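Local coordinates for protein KLLA0F20702p (Kluyveromyces lactis, PDB 5Y5A) that is the Est1 subunit of yeast telomerase, caught here in complex with Cdc13 and probably acting in the recruitment of telomerase to telomeres, at residues 133-136 and 137-140; 184-187 and 188-191; 192-195 and 196-199; 232-235 and 236-239. All coordinates share one frame; numbering follows the deposited sequence.

How the contacts relate
Contacts 2 and 3 follow one another on helix 179-206 and are largely buried; contact 1, on helix 113-144, is partly buried, with Glu139 at the surface, and packs against both through Tyr134, Thr137 and Leu138. Contact 4 lies nearest the centre of the chain, where a loop leads into helix 235-247, and touches helix 179-206 through Val234, Glu236 and Thr237. The chemistry follows the place. Mid-helix, contacts 1 to 3 each turn a serine or threonine hydroxyl back onto a carbonyl four residues earlier, whereas contact 4 combines one helical backbone bond with a bridging water and a ring edge facing carbonyl oxygens.

Contact 1: residues 133-136 and 137-140; sequences LYYS and TLEL
Residues 133-140 form one unbroken run of helix, in which Leu138 N, Glu139 N and Leu140 N bond to the carbonyls of Tyr134, Tyr135 and Ser136, Leu140 N lying 2.7 Å from Ser136 O. On the outer side, Glu139 lays its CG over one face of the Tyr135 ring, 4.1 Å from the centroid, a CH-pi contact one turn along. The carboxylate runs outward past the CE2 side of the ring, its plane turned 41° from it, with OE2 3.1 Å from Tyr135 CE2. Tyr135 reaches this place because its CG is anti to the backbone N (chi1 -171°), which carries the ring along the helix toward the following turn. Leu138 CD1 meets the same ring obliquely, 4.3 Å from CD1 of Tyr135, and the phenol oxygen bonds to Leu159 O. Replacing Tyr135 with alanine would probably leave the Glu139 side chain freer to swing and Leu159 O without its phenol partner. Toward the interior, Thr137 OG1 donates to Leu133 O at 2.7 Å, nearly in line with the carbonyl, which satisfies a buried hydroxyl within its own helix. Such an i to i-4 return bond is characteristic of threonine inside helices, here in the all-helical, TPR-related Est1 domain.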
loop_
_atom_site.group_PDB
_atom_site.type_symbol
_atom_site.label_atom_id
_atom_site.label_comp_id
_atom_site.label_asym_id
_atom_site.label_seq_id
_atom_site.Cartn_x
_atom_site.Cartn_y
_atom_site.Cartn_z
ATOM N N LEU A 133 23.370 5.096 -13.269
ATOM C CA LEU A 133 22.625 6.230 -13.808
ATOM C C LEU A 133 21.639 6.798 -12.782
ATOM O O LEU A 133 21.492 8.013 -12.645
ATOM C CB LEU A 133 21.880 5.821 -15.073
ATOM C CG LEU A 133 21.123 6.936 -15.796
ATOM C CD1 LEU A 133 22.083 7.942 -16.391
ATOM C CD2 LEU A 133 20.257 6.350 -16.878
ATOM N N TYR A 134 20.983 5.914 -12.044
ATOM C CA TYR A 134 19.987 6.343 -11.070
ATOM C C TYR A 134 20.603 6.778 -9.749
ATOM O O TYR A 134 20.189 7.780 -9.168
ATOM C CB TYR A 134 18.977 5.228 -10.826
ATOM C CG TYR A 134 18.126 4.944 -12.035
ATOM C CD1 TYR A 134 17.315 5.934 -12.582
ATOM C CD2 TYR A 134 18.131 3.692 -12.632
ATOM C CE1 TYR A 134 16.537 5.684 -13.693
ATOM C CE2 TYR A 134 17.353 3.432 -13.742
ATOM C CZ TYR A 134 16.561 4.429 -14.268
ATOM O OH TYR A 134 15.786 4.173 -15.371
ATOM N N TYR A 135 21.583 6.019 -9.272
ATOM C CA TYR A 135 22.234 6.337 -8.010
ATOM C C TYR A 135 23.128 7.579 -8.123
ATOM O O TYR A 135 23.321 8.289 -7.137
ATOM C CB TYR A 135 23.044 5.137 -7.508
ATOM C CG TYR A 135 23.567 5.306 -6.098
ATOM C CD1 TYR A 135 22.706 5.276 -5.012
ATOM C CD2 TYR A 135 24.922 5.495 -5.854
ATOM C CE1 TYR A 135 23.171 5.434 -3.722
ATOM C CE2 TYR A 135 25.399 5.648 -4.565
ATOM C CZ TYR A 135 24.517 5.621 -3.503
ATOM O OH TYR A 135 24.982 5.776 -2.217
ATOM N N SER A 136 23.675 7.835 -9.313
ATOM C CA SER A 136 24.445 9.061 -9.556
ATOM C C SER A 136 23.564 10.270 -9.320
ATOM O O SER A 136 23.977 11.255 -8.708
ATOM C CB SER A 136 24.988 9.130 -10.988
ATOM O OG SER A 136 25.934 8.115 -11.255
ATOM N N THR A 137 22.343 10.183 -9.831
ATOM C CA THR A 137 21.406 11.287 -9.768
ATOM C C THR A 137 21.040 11.579 -8.316
ATOM O O THR A 137 21.021 12.738 -7.902
ATOM C CB THR A 137 20.156 10.980 -10.598
ATOM O OG1 THR A 137 20.567 10.474 -11.876
ATOM C CG2 THR A 137 19.328 12.235 -10.805
ATOM N N LEU A 138 20.773 10.526 -7.545
ATOM C CA LEU A 138 20.553 10.655 -6.105
ATOM C C LEU A 138 21.715 11.371 -5.418
ATOM O O LEU A 138 21.515 12.369 -4.722
ATOM C CB LEU A 138 20.353 9.282 -5.465
ATOM C CG LEU A 138 18.960 8.668 -5.542
ATOM C CD1 LEU A 138 18.953 7.310 -4.869
ATOM C CD2 LEU A 138 17.937 9.589 -4.904
ATOM N N GLU A 139 22.924 10.849 -5.616
ATOM C CA GLU A 139 24.130 11.436 -5.034
ATOM C C GLU A 139 24.308 12.885 -5.471
ATOM O O GLU A 139 24.706 13.736 -4.676
ATOM C CB GLU A 139 25.374 10.625 -5.418
ATOM C CG GLU A 139 25.515 9.291 -4.702
ATOM C CD GLU A 139 26.789 8.555 -5.091
ATOM O OE1 GLU A 139 27.125 8.533 -6.294
ATOM O OE2 GLU A 139 27.455 7.997 -4.192
ATOM N N LEU A 140 24.020 13.155 -6.743
ATOM C CA LEU A 140 24.063 14.514 -7.266
ATOM C C LEU A 140 23.110 15.403 -6.488
ATOM O O LEU A 140 23.488 16.470 -6.011
ATOM C CB LEU A 140 23.700 14.541 -8.752
ATOM C CG LEU A 140 23.507 15.939 -9.351
ATOM C CD1 LEU A 140 24.821 16.704 -9.379
ATOM C CD2 LEU A 140 22.894 15.881 -10.741
#

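Contact 2: residues 184-187 and 188-191; sequences CVMA and SQRC
Cys184 O is gripped twice by Ser188, whose backbone N and OG both lie 3.0 Å away and reach it from opposite faces of the carbonyl plane. The hydroxyl can do this because OG is placed beside its own backbone N, anti to the carbonyl carbon (chi1 -64°), which turns it toward the preceding turn. Such a return to the carbonyl four residues earlier is a common way of satisfying a buried serine within a helix. Two residues further along, Met186 and Arg190, a turn apart, run side by side; the methionine, bent at its second and third torsions, brings its methyl CE to 3.4 Å from Arg190 NH1, meeting the guanidinium obliquely. That NH1 also donates to Gln189 OE1 at 2.8 Å, with the oxygen close to the guanidinium plane and the N-H...O angle 151°. A salt bridge from NE to Asp83 is likely to limit the rotation of the guanidinium and offset its charge. Val185 and Met186 pack on apolar side chains of the bound peptide. Ser188 and Cys191 pack on helix 113-144, Ala187 and Arg190 on helix 78-105, and Gln189 on Val234 of the loop before helix 235-247.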
loop_
_atom_site.group_PDB
_atom_site.type_symbol
_atom_site.label_atom_id
_atom_site.label_comp_id
_atom_site.label_asym_id
_atom_site.label_seq_id
_atom_site.Cartn_x
_atom_site.Cartn_y
_atom_site.Cartn_z
ATOM N N CYS A 184 12.909 17.909 -7.278
ATOM C CA CYS A 184 14.040 17.213 -6.677
ATOM C C CYS A 184 13.609 15.946 -5.960
ATOM O O CYS A 184 14.249 14.903 -6.101
ATOM C CB CYS A 184 14.774 18.124 -5.696
ATOM S SG CYS A 184 15.673 19.468 -6.469
ATOM N N VAL A 185 12.532 16.047 -5.182
ATOM C CA VAL A 185 12.025 14.908 -4.430
ATOM C C VAL A 185 11.455 13.862 -5.377
ATOM O O VAL A 185 11.702 12.664 -5.215
ATOM C CB VAL A 185 10.945 15.333 -3.410
ATOM C CG1 VAL A 185 10.382 14.122 -2.698
ATOM C CG2 VAL A 185 11.528 16.317 -2.405
ATOM N N MET A 186 10.699 14.314 -6.373
ATOM C CA MET A 186 10.171 13.408 -7.393
ATOM C C MET A 186 11.298 12.719 -8.172
ATOM O O MET A 186 11.197 11.544 -8.515
ATOM C CB MET A 186 9.250 14.158 -8.358
ATOM C CG MET A 186 7.974 14.668 -7.719
ATOM S SD MET A 186 7.143 13.379 -6.774
ATOM C CE MET A 186 6.494 12.329 -8.070
ATOM N N ALA A 187 12.369 13.450 -8.451
ATOM C CA ALA A 187 13.508 12.851 -9.144
ATOM C C ALA A 187 14.107 11.747 -8.285
ATOM O O ALA A 187 14.435 10.671 -8.781
ATOM C CB ALA A 187 14.556 13.896 -9.477
ATOM N N SER A 188 14.226 12.023 -6.989
ATOM C CA SER A 188 14.754 11.056 -6.042
ATOM C C SER A 188 13.866 9.826 -5.977
ATOM O O SER A 188 14.352 8.696 -6.017
ATOM C CB SER A 188 14.893 11.683 -4.660
ATOM O OG SER A 188 15.839 12.738 -4.695
ATOM N N GLN A 189 12.563 10.060 -5.891
ATOM C CA GLN A 189 11.591 8.979 -5.847
ATOM C C GLN A 189 11.692 8.100 -7.092
ATOM O O GLN A 189 11.591 6.877 -7.012
ATOM C CB GLN A 189 10.174 9.544 -5.703
ATOM C CG GLN A 189 9.111 8.498 -5.405
ATOM C CD GLN A 189 8.555 7.843 -6.652
ATOM O OE1 GLN A 189 8.546 8.438 -7.730
ATOM N NE2 GLN A 189 8.084 6.611 -6.509
ATOM N N ARG A 190 11.894 8.720 -8.246
ATOM C CA ARG A 190 12.044 7.949 -9.472
ATOM C C ARG A 190 13.317 7.113 -9.442
ATOM O O ARG A 190 13.310 5.953 -9.861
ATOM C CB ARG A 190 12.040 8.865 -10.688
ATOM C CG ARG A 190 10.685 9.507 -10.943
ATOM C CD ARG A 190 9.578 8.462 -11.030
ATOM N NE ARG A 190 8.442 8.986 -11.777
ATOM C CZ ARG A 190 7.354 9.506 -11.220
ATOM N NH1 ARG A 190 7.234 9.547 -9.899
ATOM N NH2 ARG A 190 6.383 9.973 -11.989
ATOM N N CYS A 191 14.400 7.696 -8.935
ATOM C CA CYS A 191 15.664 6.974 -8.831
ATOM C C CYS A 191 15.498 5.746 -7.952
ATOM O O CYS A 191 15.940 4.654 -8.303
ATOM C CB CYS A 191 16.766 7.869 -8.267
ATOM S SG CYS A 191 17.313 9.161 -9.381
#

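Contact 3: residues 192-195 and 196-199; sequences LLYI and GCSQ
These two turns of helix 179-206, a long helix of the Est1 domain packed by other helices, have all eight of their residues buried. Ser198 OG donates to Tyr194 O at 2.6 Å, while Ser198 N donates to the same oxygen at 3.0 Å from above the carbonyl plane. One carbonyl thus takes both donors, N-H and hydroxyl, of a buried serine. Gln199 lies alongside Ile195, pointing the same way, and its CG sits 4.2 Å from Ile195 CG2. That CG also comes within 3.2 Å of Ile195 O, because it stands beside its own backbone N (chi1 -73°) and is thus turned toward the preceding turn. Cys197 SG has Leu193 CD1 and Tyr194 CD1 as apolar neighbours, each at 4.5 Å, and meets the tyrosine ring obliquely. Gly196, without a side chain, continues the helical i to i-4 bonding, its N 3.1 Å from Leu192 O. Around these turns, Trp86 of helix 78-105 stacks on the Tyr194 ring while Asp83 takes its hydroxyl. Ile195 meets Tyr134 of helix 113-144, Leu192 packs on helix 218-230, and Leu193 lies against Glu236 and Gln240 of helix 235-247.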
loop_
_atom_site.group_PDB
_atom_site.type_symbol
_atom_site.label_atom_id
_atom_site.label_comp_id
_atom_site.label_asym_id
_atom_site.label_seq_id
_atom_site.Cartn_x
_atom_site.Cartn_y
_atom_site.Cartn_z
ATOM N N LEU A 192 14.855 5.931 -6.806
ATOM C CA LEU A 192 14.609 4.826 -5.899
ATOM C C LEU A 192 13.654 3.804 -6.520
ATOM O O LEU A 192 13.822 2.602 -6.329
ATOM C CB LEU A 192 14.059 5.348 -4.574
ATOM C CG LEU A 192 15.022 6.253 -3.796
ATOM C CD1 LEU A 192 14.276 7.002 -2.708
ATOM C CD2 LEU A 192 16.176 5.455 -3.201
ATOM N N LEU A 193 12.661 4.285 -7.267
ATOM C CA LEU A 193 11.712 3.396 -7.939
ATOM C C LEU A 193 12.385 2.513 -8.987
ATOM O O LEU A 193 12.137 1.308 -9.046
ATOM C CB LEU A 193 10.585 4.197 -8.603
ATOM C CG LEU A 193 9.561 3.375 -9.404
ATOM C CD1 LEU A 193 8.757 2.433 -8.503
ATOM C CD2 LEU A 193 8.615 4.270 -10.198
ATOM N N TYR A 194 13.235 3.103 -9.816
ATOM C CA TYR A 194 13.794 2.361 -10.938
ATOM C C TYR A 194 15.016 1.538 -10.534
ATOM O O TYR A 194 15.359 0.556 -11.192
ATOM C CB TYR A 194 14.124 3.312 -12.085
ATOM C CG TYR A 194 12.884 3.952 -12.662
ATOM C CD1 TYR A 194 11.764 3.182 -12.965
ATOM C CD2 TYR A 194 12.816 5.327 -12.881
ATOM C CE1 TYR A 194 10.610 3.763 -13.483
ATOM C CE2 TYR A 194 11.668 5.916 -13.397
ATOM C CZ TYR A 194 10.570 5.131 -13.697
ATOM O OH TYR A 194 9.433 5.710 -14.215
ATOM N N ILE A 195 15.670 1.928 -9.450
ATOM C CA ILE A 195 16.668 1.056 -8.853
ATOM C C ILE A 195 15.945 -0.201 -8.370
ATOM O O ILE A 195 16.402 -1.316 -8.612
ATOM C CB ILE A 195 17.423 1.742 -7.694
ATOM C CG1 ILE A 195 18.482 2.699 -8.249
ATOM C CG2 ILE A 195 18.084 0.715 -6.797
ATOM C CD1 ILE A 195 19.219 3.483 -7.190
ATOM N N GLY A 196 14.796 -0.003 -7.719
ATOM C CA GLY A 196 13.973 -1.103 -7.235
ATOM C C GLY A 196 13.604 -2.097 -8.323
ATOM O O GLY A 196 13.875 -3.296 -8.200
ATOM N N CYS A 197 12.997 -1.595 -9.396
ATOM C CA CYS A 197 12.644 -2.428 -10.545
ATOM C C CYS A 197 13.843 -3.161 -11.130
ATOM O O CYS A 197 13.746 -4.338 -11.467
ATOM C CB CYS A 197 12.005 -1.588 -11.647
ATOM S SG CYS A 197 10.526 -0.699 -11.159
ATOM N N SER A 198 14.961 -2.452 -11.271
ATOM C CA SER A 198 16.171 -3.034 -11.844
ATOM C C SER A 198 16.663 -4.185 -10.980
ATOM O O SER A 198 17.008 -5.246 -11.487
ATOM C CB SER A 198 17.267 -1.981 -11.988
ATOM O OG SER A 198 16.823 -0.900 -12.784
ATOM N N GLN A 199 16.685 -3.956 -9.670
ATOM C CA GLN A 199 17.075 -4.973 -8.702
ATOM C C GLN A 199 16.169 -6.196 -8.768
ATOM O O GLN A 199 16.643 -7.326 -8.644
ATOM C CB GLN A 199 17.056 -4.397 -7.287
ATOM C CG GLN A 199 18.192 -3.455 -6.997
ATOM C CD GLN A 199 19.527 -4.149 -7.082
ATOM O OE1 GLN A 199 19.665 -5.304 -6.674
ATOM N NE2 GLN A 199 20.520 -3.455 -7.626
#

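Contact 4: residues 232-235 and 236-239; sequences PSVG and ETFL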
loop_
_atom_site.group_PDB
_atom_site.type_symbol
_atom_site.label_atom_id
_atom_site.label_comp_id
_atom_site.label_asym_id
_atom_site.label_seq_id
_atom_site.Cartn_x
_atom_site.Cartn_y
_atom_site.Cartn_z
ATOM N N PRO A 232 4.556 8.993 -0.712
ATOM C CA PRO A 232 3.609 7.875 -0.611
ATOM C C PRO A 232 2.432 7.973 -1.578
ATOM O O PRO A 232 1.744 6.974 -1.779
ATOM C CB PRO A 232 3.140 7.955 0.847
ATOM C CG PRO A 232 3.373 9.392 1.241
ATOM C CD PRO A 232 4.617 9.797 0.526
ATOM N N SER A 233 2.210 9.136 -2.181
ATOM C CA SER A 233 1.110 9.283 -3.139
ATOM C C SER A 233 1.299 8.459 -4.418
ATOM O O SER A 233 0.330 8.171 -5.125
ATOM C CB SER A 233 0.928 10.750 -3.524
ATOM O OG SER A 233 1.960 11.157 -4.404
ATOM N N VAL A 234 2.541 8.090 -4.723
ATOM C CA VAL A 234 2.835 7.451 -6.000
ATOM C C VAL A 234 2.504 5.965 -5.954
ATOM O O VAL A 234 3.170 5.180 -5.270
ATOM C CB VAL A 234 4.310 7.670 -6.403
ATOM C CG1 VAL A 234 4.708 6.768 -7.562
ATOM C CG2 VAL A 234 4.528 9.128 -6.771
ATOM N N GLY A 235 1.453 5.596 -6.682
ATOM C CA GLY A 235 0.974 4.230 -6.708
ATOM C C GLY A 235 1.980 3.234 -7.248
ATOM O O GLY A 235 2.021 2.087 -6.792
ATOM N N GLU A 236 2.799 3.670 -8.207
ATOM C CA GLU A 236 3.690 2.763 -8.921
ATOM C C GLU A 236 4.641 2.023 -7.984
ATOM O O GLU A 236 5.014 0.880 -8.243
ATOM C CB GLU A 236 4.486 3.523 -9.982
ATOM C CG GLU A 236 5.145 2.624 -11.022
ATOM C CD GLU A 236 4.141 1.936 -11.939
ATOM O OE1 GLU A 236 3.012 2.454 -12.101
ATOM O OE2 GLU A 236 4.489 0.878 -12.509
ATOM N N THR A 237 5.018 2.668 -6.887
ATOM C CA THR A 237 5.898 2.040 -5.913
ATOM C C THR A 237 5.254 0.813 -5.275
ATOM O O THR A 237 5.900 -0.205 -5.082
ATOM C CB THR A 237 6.281 3.009 -4.799
ATOM O OG1 THR A 237 6.622 4.278 -5.368
ATOM C CG2 THR A 237 7.458 2.457 -4.025
ATOM N N PHE A 238 3.978 0.934 -4.935
ATOM C CA PHE A 238 3.221 -0.183 -4.374
ATOM C C PHE A 238 3.051 -1.278 -5.419
ATOM O O PHE A 238 3.128 -2.462 -5.104
ATOM C CB PHE A 238 1.846 0.294 -3.868
ATOM C CG PHE A 238 1.927 1.266 -2.726
ATOM C CD1 PHE A 238 2.087 2.625 -2.963
ATOM C CD2 PHE A 238 1.840 0.824 -1.412
ATOM C CE1 PHE A 238 2.162 3.527 -1.908
ATOM C CE2 PHE A 238 1.909 1.718 -0.355
ATOM C CZ PHE A 238 2.073 3.071 -0.603
ATOM N N LEU A 239 2.828 -0.875 -6.667
ATOM C CA LEU A 239 2.669 -1.841 -7.749
ATOM C C LEU A 239 3.903 -2.732 -7.869
ATOM O O LEU A 239 3.799 -3.959 -7.958
ATOM C CB LEU A 239 2.410 -1.139 -9.086
ATOM C CG LEU A 239 2.153 -2.147 -10.210
ATOM C CD1 LEU A 239 0.691 -2.593 -10.216
ATOM C CD2 LEU A 239 2.563 -1.619 -11.570
HETATM O O HOH W 1 5.114 5.878 -3.459
#
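The Phe238 ring turns its edge to the backbone of the residues before it: CE1 lies 3.5 Å from Pro232 O and CD1 3.6 Å from Val234 O, while Gly235 O sits in the ring plane. With CG beside its backbone N (chi1 -64°), the ring is directed back toward the loop, where its polarised C-H edge meets these carbonyl oxygens. Leu239 N bonds to Gly235 O at 3.1 Å, in the carbonyl plane, an i to i-4 bond near the start of helix 235-247. The Val234 and Thr237 side chains cross at about a right angle, with Val234 CG1 3.8 Å from Thr237 OG1. A water donates to Val234 O at 2.7 Å and accepts from Thr237 OG1 at 2.9 Å. Further out, Arg241 adds a cation-pi contact to Phe238, Ser268 OG bonds to Glu236 OE1, and backbone bonds of Ser233 and Gly235 with Leu266 position the loop; Ser233 OG bonds to the bound peptide's backbone. Cutting Phe238 down to an alanine would probably open a gap beside Pro232 O and Val234 O and leave Arg241 without its cation-pi partner. Phe238 rests on helix 251-263, Thr237 on helix 218-230, and Val234 on Met186 and Gln189 of helix 179-206.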